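Local coordinates for undecaprenyl Pyrophosphate Synthase (Helicobacter pylori, PDB 2D2R), which probably catalyses, as a magnesium-dependent homodimer, the condensation of isopentenyl diphosphate with allylic pyrophosphates to build undecaprenyl pyrophosphate, at residues K88-D93 and Q137-N142; L141-K146 and L203-Y208. One frame throughout, in Å; residues are numbered along the deposited sequence.

Contact 1 (K88-D93 and Q137-N142)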
ATOM      1  N   LYS A  88       9.451 -27.069  -1.938  1.00 54.77           N
ATOM      2  CA  LYS A  88      10.499 -27.707  -1.154  1.00 56.62           C
ATOM      3  C   LYS A  88      11.620 -28.192  -2.047  1.00 56.11           C
ATOM      4  O   LYS A  88      12.786 -28.071  -1.698  1.00 56.24           O
ATOM      5  CB  LYS A  88       9.918 -28.879  -0.357  1.00 59.26           C
ATOM      6  CG  LYS A  88       9.946 -30.239  -1.061  1.00 62.74           C
ATOM      7  CD  LYS A  88      11.149 -31.063  -0.594  1.00 64.87           C
ATOM      8  CE  LYS A  88      11.116 -31.253   0.930  1.00 65.82           C
ATOM      9  NZ  LYS A  88      12.118 -32.261   1.406  1.00 66.83           N
ATOM     10  N   LYS A  89      11.265 -28.743  -3.202  1.00 56.05           N
ATOM     11  CA  LYS A  89      12.281 -29.233  -4.110  1.00 56.39           C
ATOM     12  C   LYS A  89      13.079 -28.007  -4.412  1.00 56.22           C
ATOM     13  O   LYS A  89      14.294 -27.969  -4.209  1.00 56.39           O
ATOM     14  CB  LYS A  89      11.672 -29.765  -5.410  1.00 57.27           C
ATOM     15  CG  LYS A  89      12.630 -30.667  -6.199  1.00 57.70           C
ATOM     16  CD  LYS A  89      12.024 -31.177  -7.495  1.00 59.04           C
ATOM     17  CE  LYS A  89      12.084 -30.101  -8.583  1.00 60.91           C
ATOM     18  NZ  LYS A  89      13.490 -29.691  -8.894  1.00 60.73           N
ATOM     19  N   TYR A  90      12.353 -26.989  -4.866  1.00 55.52           N
ATOM     20  CA  TYR A  90      12.942 -25.714  -5.221  1.00 55.08           C
ATOM     21  C   TYR A  90      13.923 -25.229  -4.169  1.00 54.23           C
ATOM     22  O   TYR A  90      15.025 -24.802  -4.486  1.00 53.93           O
ATOM     23  CB  TYR A  90      11.857 -24.658  -5.403  1.00 55.37           C
ATOM     24  CG  TYR A  90      12.454 -23.300  -5.661  1.00 57.79           C
ATOM     25  CD1 TYR A  90      13.010 -22.994  -6.908  1.00 58.61           C
ATOM     26  CD2 TYR A  90      12.564 -22.346  -4.636  1.00 57.72           C
ATOM     27  CE1 TYR A  90      13.677 -21.775  -7.133  1.00 58.83           C
ATOM     28  CE2 TYR A  90      13.223 -21.127  -4.855  1.00 58.79           C
ATOM     29  CZ  TYR A  90      13.782 -20.860  -6.107  1.00 59.21           C
ATOM     30  OH  TYR A  90      14.504 -19.716  -6.330  1.00 60.18           O
ATOM     31  N   LEU A  91      13.527 -25.304  -2.908  1.00 54.12           N
ATOM     32  CA  LEU A  91      14.393 -24.818  -1.846  1.00 54.34           C
ATOM     33  C   LEU A  91      15.556 -25.747  -1.541  1.00 56.01           C
ATOM     34  O   LEU A  91      16.672 -25.293  -1.324  1.00 55.57           O
ATOM     35  CB  LEU A  91      13.568 -24.519  -0.591  1.00 52.63           C
ATOM     36  CG  LEU A  91      12.593 -23.326  -0.699  1.00 50.36           C
ATOM     37  CD1 LEU A  91      11.627 -23.343   0.476  1.00 49.81           C
ATOM     38  CD2 LEU A  91      13.356 -22.018  -0.776  1.00 48.31           C
ATOM     39  N   LYS A  92      15.312 -27.047  -1.521  1.00 58.33           N
ATOM     40  CA  LYS A  92      16.418 -27.954  -1.269  1.00 61.04           C
ATOM     41  C   LYS A  92      17.376 -27.847  -2.453  1.00 62.13           C
ATOM     42  O   LYS A  92      18.584 -27.856  -2.267  1.00 62.88           O
ATOM     43  CB  LYS A  92      15.913 -29.382  -1.035  1.00 61.22           C
ATOM     44  CG  LYS A  92      15.321 -29.551   0.368  1.00 62.38           C
ATOM     45  CD  LYS A  92      14.439 -30.793   0.489  1.00 64.70           C
ATOM     46  CE  LYS A  92      15.225 -32.094   0.317  1.00 64.89           C
ATOM     47  NZ  LYS A  92      14.365 -33.319   0.466  1.00 66.63           N
ATOM     48  N   ASP A  93      16.850 -27.704  -3.662  1.00 63.55           N
ATOM     49  CA  ASP A  93      17.726 -27.546  -4.814  1.00 65.66           C
ATOM     50  C   ASP A  93      18.696 -26.367  -4.640  1.00 66.81           C
ATOM     51  O   ASP A  93      19.900 -26.559  -4.432  1.00 66.57           O
ATOM     52  CB  ASP A  93      16.919 -27.328  -6.099  1.00 67.08           C
ATOM     53  CG  ASP A  93      16.328 -28.612  -6.641  1.00 68.66           C
ATOM     54  OD1 ASP A  93      16.931 -29.677  -6.381  1.00 69.55           O
ATOM     55  OD2 ASP A  93      15.282 -28.563  -7.335  1.00 69.17           O
ATOM     56  N   GLN A 137      17.444 -12.293   1.597  1.00 33.77           N
ATOM     57  CA  GLN A 137      16.447 -12.496   0.547  1.00 33.70           C
ATOM     58  C   GLN A 137      15.270 -13.050   1.318  1.00 33.10           C
ATOM     59  O   GLN A 137      15.416 -14.026   2.053  1.00 32.56           O
ATOM     60  CB  GLN A 137      16.881 -13.513  -0.523  1.00 33.43           C
ATOM     61  CG  GLN A 137      15.835 -13.660  -1.647  1.00 32.68           C
ATOM     62  CD  GLN A 137      15.691 -15.075  -2.193  1.00 30.23           C
ATOM     63  OE1 GLN A 137      15.338 -16.016  -1.471  1.00 29.75           O
ATOM     64  NE2 GLN A 137      15.981 -15.229  -3.473  1.00 32.18           N
ATOM     65  N   VAL A 138      14.117 -12.403   1.161  1.00 29.83           N
ATOM     66  CA  VAL A 138      12.903 -12.808   1.819  1.00 29.67           C
ATOM     67  C   VAL A 138      11.927 -13.297   0.766  1.00 29.53           C
ATOM     68  O   VAL A 138      11.742 -12.626  -0.261  1.00 29.21           O
ATOM     69  CB  VAL A 138      12.258 -11.612   2.591  1.00 29.35           C
ATOM     70  CG1 VAL A 138      11.070 -12.107   3.427  1.00 29.92           C
ATOM     71  CG2 VAL A 138      13.325 -10.903   3.461  1.00 28.84           C
ATOM     72  N   LEU A 139      11.348 -14.490   0.987  1.00 28.82           N
ATOM     73  CA  LEU A 139      10.339 -14.983   0.053  1.00 29.05           C
ATOM     74  C   LEU A 139       8.993 -14.981   0.762  1.00 28.34           C
ATOM     75  O   LEU A 139       8.827 -15.518   1.882  1.00 27.01           O
ATOM     76  CB  LEU A 139      10.641 -16.406  -0.503  1.00 31.44           C
ATOM     77  CG  LEU A 139      11.852 -16.590  -1.461  1.00 32.62           C
ATOM     78  CD1 LEU A 139      11.872 -18.072  -2.004  1.00 34.33           C
ATOM     79  CD2 LEU A 139      11.820 -15.618  -2.597  1.00 32.63           C
ATOM     80  N   ALA A 140       8.038 -14.331   0.111  1.00 27.13           N
ATOM     81  CA  ALA A 140       6.682 -14.260   0.608  1.00 28.48           C
ATOM     82  C   ALA A 140       5.985 -15.522   0.121  1.00 28.17           C
ATOM     83  O   ALA A 140       5.779 -15.679  -1.066  1.00 29.33           O
ATOM     84  CB  ALA A 140       5.985 -13.025   0.029  1.00 28.87           C
ATOM     85  N   LEU A 141       5.633 -16.401   1.048  1.00 27.69           N
ATOM     86  CA  LEU A 141       5.003 -17.666   0.738  1.00 27.46           C
ATOM     87  C   LEU A 141       3.668 -17.813   1.407  1.00 27.17           C
ATOM     88  O   LEU A 141       3.559 -17.751   2.626  1.00 28.80           O
ATOM     89  CB  LEU A 141       5.942 -18.802   1.181  1.00 30.40           C
ATOM     90  CG  LEU A 141       7.313 -18.742   0.522  1.00 29.96           C
ATOM     91  CD1 LEU A 141       8.303 -19.665   1.299  1.00 34.80           C
ATOM     92  CD2 LEU A 141       7.215 -19.206  -0.953  1.00 31.30           C
ATOM     93  N   ASN A 142       2.630 -18.044   0.607  1.00 26.66           N
ATOM     94  CA  ASN A 142       1.258 -18.118   1.138  1.00 27.65           C
ATOM     95  C   ASN A 142       1.105 -16.823   1.952  1.00 26.28           C
ATOM     96  O   ASN A 142       0.601 -16.821   3.067  1.00 24.45           O
ATOM     97  CB  ASN A 142       1.056 -19.312   2.074  1.00 28.65           C
ATOM     98  CG  ASN A 142      -0.349 -19.472   2.506  1.00 28.36           C
ATOM     99  OD1 ASN A 142      -1.300 -19.120   1.773  1.00 34.39           O
ATOM    100  ND2 ASN A 142      -0.537 -20.017   3.712  1.00 30.86           N
TER
HETATM  101  O   HOH W   1      16.112 -18.164  -4.510  1.00 46.30           O
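Tyr90 and Gln137 grip the same water: Tyr90 OH lies 2.9 Å from its oxygen, and Gln137 NE2 donates to it across 3.1 Å. The water bridges helix 80-100 and strand 136-140 in the parallel sheet of the cis-prenyltransferase fold. The helix belongs to a beta-alpha-beta crossover from strand 62-66 to strand 104-108, and strand 136-140 lies between those two in the sheet, so the crossover passes over it. Tyr90 points from the helix toward the strand, its CG anti to the backbone N (chi1 175°), which sends the hydroxyl out to the water. The other end of the Gln137 amide is taken up as well, because OE1 is hydrogen-bonded to Tyr98 OH, farther along the same helix; with both ends engaged, the rotation of the amide is fixed.

Beside this polar link, Leu139 makes the apolar contact. Its CD1 methyl approaches the Tyr90 ring obliquely, 4.4 Å from CE2. The helix stands off the strand by an ordinary layer spacing (Leu91 CA to Leu139 CA 10.8 Å), which the side chains span. Val45 and Leu48 of helix 37-56 also pack on Tyr90, while Ile122 of helix 116-129 packs on Leu91. The CD2 methyl of Leu91 meets the same Leu139 CD1 at 4.4 Å.

Contact 2 (L141-K146 and L203-Y208)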
ATOM      1  N   LEU A 141       5.633 -16.401   1.048  1.00 27.69           N
ATOM      2  CA  LEU A 141       5.003 -17.666   0.738  1.00 27.46           C
ATOM      3  C   LEU A 141       3.668 -17.813   1.407  1.00 27.17           C
ATOM      4  O   LEU A 141       3.559 -17.751   2.626  1.00 28.80           O
ATOM      5  CB  LEU A 141       5.942 -18.802   1.181  1.00 30.40           C
ATOM      6  CG  LEU A 141       7.313 -18.742   0.522  1.00 29.96           C
ATOM      7  CD1 LEU A 141       8.303 -19.665   1.299  1.00 34.80           C
ATOM      8  CD2 LEU A 141       7.215 -19.206  -0.953  1.00 31.30           C
ATOM      9  N   ASN A 142       2.630 -18.044   0.607  1.00 26.66           N
ATOM     10  CA  ASN A 142       1.258 -18.118   1.138  1.00 27.65           C
ATOM     11  C   ASN A 142       1.105 -16.823   1.952  1.00 26.28           C
ATOM     12  O   ASN A 142       0.601 -16.821   3.067  1.00 24.45           O
ATOM     13  CB  ASN A 142       1.056 -19.312   2.074  1.00 28.65           C
ATOM     14  CG  ASN A 142      -0.349 -19.472   2.506  1.00 28.36           C
ATOM     15  OD1 ASN A 142      -1.300 -19.120   1.773  1.00 34.39           O
ATOM     16  ND2 ASN A 142      -0.537 -20.017   3.712  1.00 30.86           N
ATOM     17  N   TYR A 143       1.549 -15.741   1.342  1.00 25.41           N
ATOM     18  CA  TYR A 143       1.555 -14.421   1.992  1.00 23.86           C
ATOM     19  C   TYR A 143       0.446 -13.459   1.610  1.00 25.18           C
ATOM     20  O   TYR A 143       0.105 -13.317   0.430  1.00 20.84           O
ATOM     21  CB  TYR A 143       2.881 -13.713   1.687  1.00 22.37           C
ATOM     22  CG  TYR A 143       2.967 -12.337   2.320  1.00 24.15           C
ATOM     23  CD1 TYR A 143       3.456 -12.165   3.628  1.00 23.95           C
ATOM     24  CD2 TYR A 143       2.449 -11.218   1.659  1.00 25.19           C
ATOM     25  CE1 TYR A 143       3.417 -10.873   4.264  1.00 26.48           C
ATOM     26  CE2 TYR A 143       2.401  -9.950   2.279  1.00 24.35           C
ATOM     27  CZ  TYR A 143       2.873  -9.770   3.564  1.00 26.23           C
ATOM     28  OH  TYR A 143       2.765  -8.491   4.148  1.00 22.50           O
ATOM     29  N   GLY A 144      -0.071 -12.758   2.630  1.00 23.82           N
ATOM     30  CA  GLY A 144      -1.077 -11.741   2.378  1.00 23.82           C
ATOM     31  C   GLY A 144      -0.867 -10.713   3.474  1.00 22.47           C
ATOM     32  O   GLY A 144      -0.705 -11.102   4.612  1.00 23.24           O
ATOM     33  N   SER A 145      -0.879  -9.425   3.142  1.00 22.32           N
ATOM     34  CA  SER A 145      -0.674  -8.380   4.143  1.00 21.53           C
ATOM     35  C   SER A 145      -1.759  -8.306   5.183  1.00 20.36           C
ATOM     36  O   SER A 145      -1.480  -8.201   6.374  1.00 20.41           O
ATOM     37  CB  SER A 145      -0.483  -7.052   3.370  1.00 21.24           C
ATOM     38  OG  SER A 145       0.002  -6.078   4.197  1.00 22.95           O
ATOM     39  N   LYS A 146      -3.032  -8.350   4.777  1.00 21.66           N
ATOM     40  CA  LYS A 146      -4.059  -8.316   5.783  1.00 21.58           C
ATOM     41  C   LYS A 146      -3.929  -9.493   6.715  1.00 23.88           C
ATOM     42  O   LYS A 146      -4.140  -9.362   7.909  1.00 25.23           O
ATOM     43  CB  LYS A 146      -5.451  -8.311   5.166  1.00 22.43           C
ATOM     44  CG  LYS A 146      -5.758  -7.013   4.526  1.00 24.74           C
ATOM     45  CD  LYS A 146      -7.222  -7.035   4.028  1.00 25.75           C
ATOM     46  CE  LYS A 146      -7.592  -5.630   3.450  1.00 28.55           C
ATOM     47  NZ  LYS A 146      -9.037  -5.615   3.115  1.00 28.22           N
ATOM     48  N   LEU A 203       1.799  -4.052   2.740  1.00 19.24           N
ATOM     49  CA  LEU A 203       1.084  -2.752   2.808  1.00 20.29           C
ATOM     50  C   LEU A 203       1.685  -1.854   3.902  1.00 20.56           C
ATOM     51  O   LEU A 203       2.036  -0.692   3.683  1.00 22.58           O
ATOM     52  CB  LEU A 203      -0.384  -3.023   3.042  1.00 18.03           C
ATOM     53  CG  LEU A 203      -1.075  -3.910   1.984  1.00 23.16           C
ATOM     54  CD1 LEU A 203      -2.544  -4.252   2.386  1.00 23.83           C
ATOM     55  CD2 LEU A 203      -1.129  -3.152   0.701  1.00 19.92           C
ATOM     56  N   TRP A 204       1.860  -2.427   5.076  1.00 22.02           N
ATOM     57  CA  TRP A 204       2.419  -1.709   6.199  1.00 22.34           C
ATOM     58  C   TRP A 204       3.848  -1.312   5.954  1.00 22.66           C
ATOM     59  O   TRP A 204       4.198  -0.165   6.172  1.00 19.95           O
ATOM     60  CB  TRP A 204       2.314  -2.577   7.449  1.00 22.35           C
ATOM     61  CG  TRP A 204       2.932  -1.971   8.695  1.00 23.74           C
ATOM     62  CD1 TRP A 204       4.295  -1.870   9.007  1.00 21.38           C
ATOM     63  CD2 TRP A 204       2.233  -1.470   9.825  1.00 20.22           C
ATOM     64  NE1 TRP A 204       4.443  -1.339  10.262  1.00 19.23           N
ATOM     65  CE2 TRP A 204       3.197  -1.099  10.788  1.00 21.32           C
ATOM     66  CE3 TRP A 204       0.869  -1.311  10.129  1.00 20.55           C
ATOM     67  CZ2 TRP A 204       2.840  -0.571  12.031  1.00 20.00           C
ATOM     68  CZ3 TRP A 204       0.519  -0.797  11.345  1.00 19.09           C
ATOM     69  CH2 TRP A 204       1.501  -0.431  12.294  1.00 22.73           C
ATOM     70  N   GLN A 205       4.660  -2.246   5.462  1.00 21.02           N
ATOM     71  CA  GLN A 205       6.078  -1.986   5.273  1.00 22.66           C
ATOM     72  C   GLN A 205       6.440  -1.061   4.133  1.00 20.21           C
ATOM     73  O   GLN A 205       7.513  -0.550   4.109  1.00 20.32           O
ATOM     74  CB  GLN A 205       6.860  -3.329   5.105  1.00 20.45           C
ATOM     75  CG  GLN A 205       6.563  -4.286   6.294  1.00 20.77           C
ATOM     76  CD  GLN A 205       5.330  -5.215   6.148  1.00 21.09           C
ATOM     77  OE1 GLN A 205       4.356  -4.902   5.451  1.00 20.76           O
ATOM     78  NE2 GLN A 205       5.356  -6.373   6.886  1.00 21.94           N
ATOM     79  N   SER A 206       5.519  -0.869   3.197  1.00 20.50           N
ATOM     80  CA  SER A 206       5.762  -0.026   2.034  1.00 20.45           C
ATOM     81  C   SER A 206       5.015   1.320   2.201  1.00 20.80           C
ATOM     82  O   SER A 206       4.806   1.986   1.212  1.00 20.08           O
ATOM     83  CB  SER A 206       5.240  -0.765   0.773  1.00 23.20           C
ATOM     84  OG  SER A 206       5.777  -2.110   0.689  1.00 24.64           O
ATOM     85  N   SER A 207       4.653   1.721   3.421  1.00 19.07           N
ATOM     86  CA  SER A 207       3.870   2.960   3.586  1.00 20.26           C
ATOM     87  C   SER A 207       4.527   4.188   2.950  1.00 22.65           C
ATOM     88  O   SER A 207       3.835   5.159   2.565  1.00 23.12           O
ATOM     89  CB  SER A 207       3.617   3.249   5.074  1.00 20.39           C
ATOM     90  OG  SER A 207       4.874   3.420   5.725  1.00 25.74           O
ATOM     91  N   TYR A 208       5.852   4.156   2.852  1.00 22.81           N
ATOM     92  CA  TYR A 208       6.556   5.287   2.234  1.00 23.74           C
ATOM     93  C   TYR A 208       7.509   4.909   1.123  1.00 23.75           C
ATOM     94  O   TYR A 208       8.363   5.704   0.663  1.00 23.72           O
ATOM     95  CB  TYR A 208       7.263   6.136   3.304  1.00 24.57           C
ATOM     96  CG  TYR A 208       6.301   6.980   4.162  1.00 27.54           C
ATOM     97  CD1 TYR A 208       5.807   8.225   3.716  1.00 30.74           C
ATOM     98  CD2 TYR A 208       5.919   6.540   5.437  1.00 30.47           C
ATOM     99  CE1 TYR A 208       4.943   9.006   4.538  1.00 30.97           C
ATOM    100  CE2 TYR A 208       5.077   7.311   6.248  1.00 32.06           C
ATOM    101  CZ  TYR A 208       4.598   8.523   5.787  1.00 32.99           C
ATOM    102  OH  TYR A 208       3.726   9.214   6.623  1.00 37.52           O
TER
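This is a buried contact between the start of a helix and a loop, anchored by one hydrogen bond and set beside the dimer interface. It joins the first turn of helix 145-158 to the loop between strands 188-191 and 210-213. Ser145, directly after the N-cap residue Gly144, turns its hydroxyl toward that loop and accepts the backbone N-H of Leu203: Leu203 N lies 3.1 Å from Ser145 OG, with an angle of 151° at the hydrogen. The hydroxyl reaches across because OG stands anti to the serine's own backbone N (chi1 -167°). Leu203 folds its side chain against the same residue, and the fit is tight, Ser145 CB being 3.5 Å from Leu203 CG. CD1 of the leucine lies alongside at 3.6 Å from Ser145 CB.

A second, looser approach pairs Tyr143 with Gln205, which come from opposite directions with ring and amide planes 55° apart. Tyr143 OH and Gln205 OE1 stay 4.1 Å apart, too far to bond. What connects the two is Glu148 of helix 145-158, whose OE1 is hydrogen-bonded both to Tyr143 OH and to Gln205 NE2; the latter also bonds to Thr180 OG1. The bend of the glutamine at chi2 (88°) brings its amide back toward the tyrosine.

Lys146 N is held by Asn200 OD1, and the lysine makes a cation-pi contact with Trp204 of the second subunit, an arrangement repeated in reverse. Tyr143 packs on Ile108 of strand 104-108, outermost in the sheet of this chain, so the contact sits between that strand and the subunit interface, at the start of helix 145-158.

How the contacts relate
Contacts 1 and 2 follow one another along the chain, which leaves strand 136-140 through Leu141 and Asn142, common to both contacts, and enters helix 145-158 at Ser145. Their centres are 18 Å apart, on opposite sides of the chain's centre, and they touch nowhere else. Contact 2 adjoins a residue that probably binds substrate, the side chain of Leu203 being about 4 Å from that of Leu198. Contact 1 is farther from such residues, with the side chain of Tyr90 about 9 Å from that of His41, another probable substrate ligand. Contact 1 involves one subunit alone, whereas residues of contact 2 also meet the second subunit.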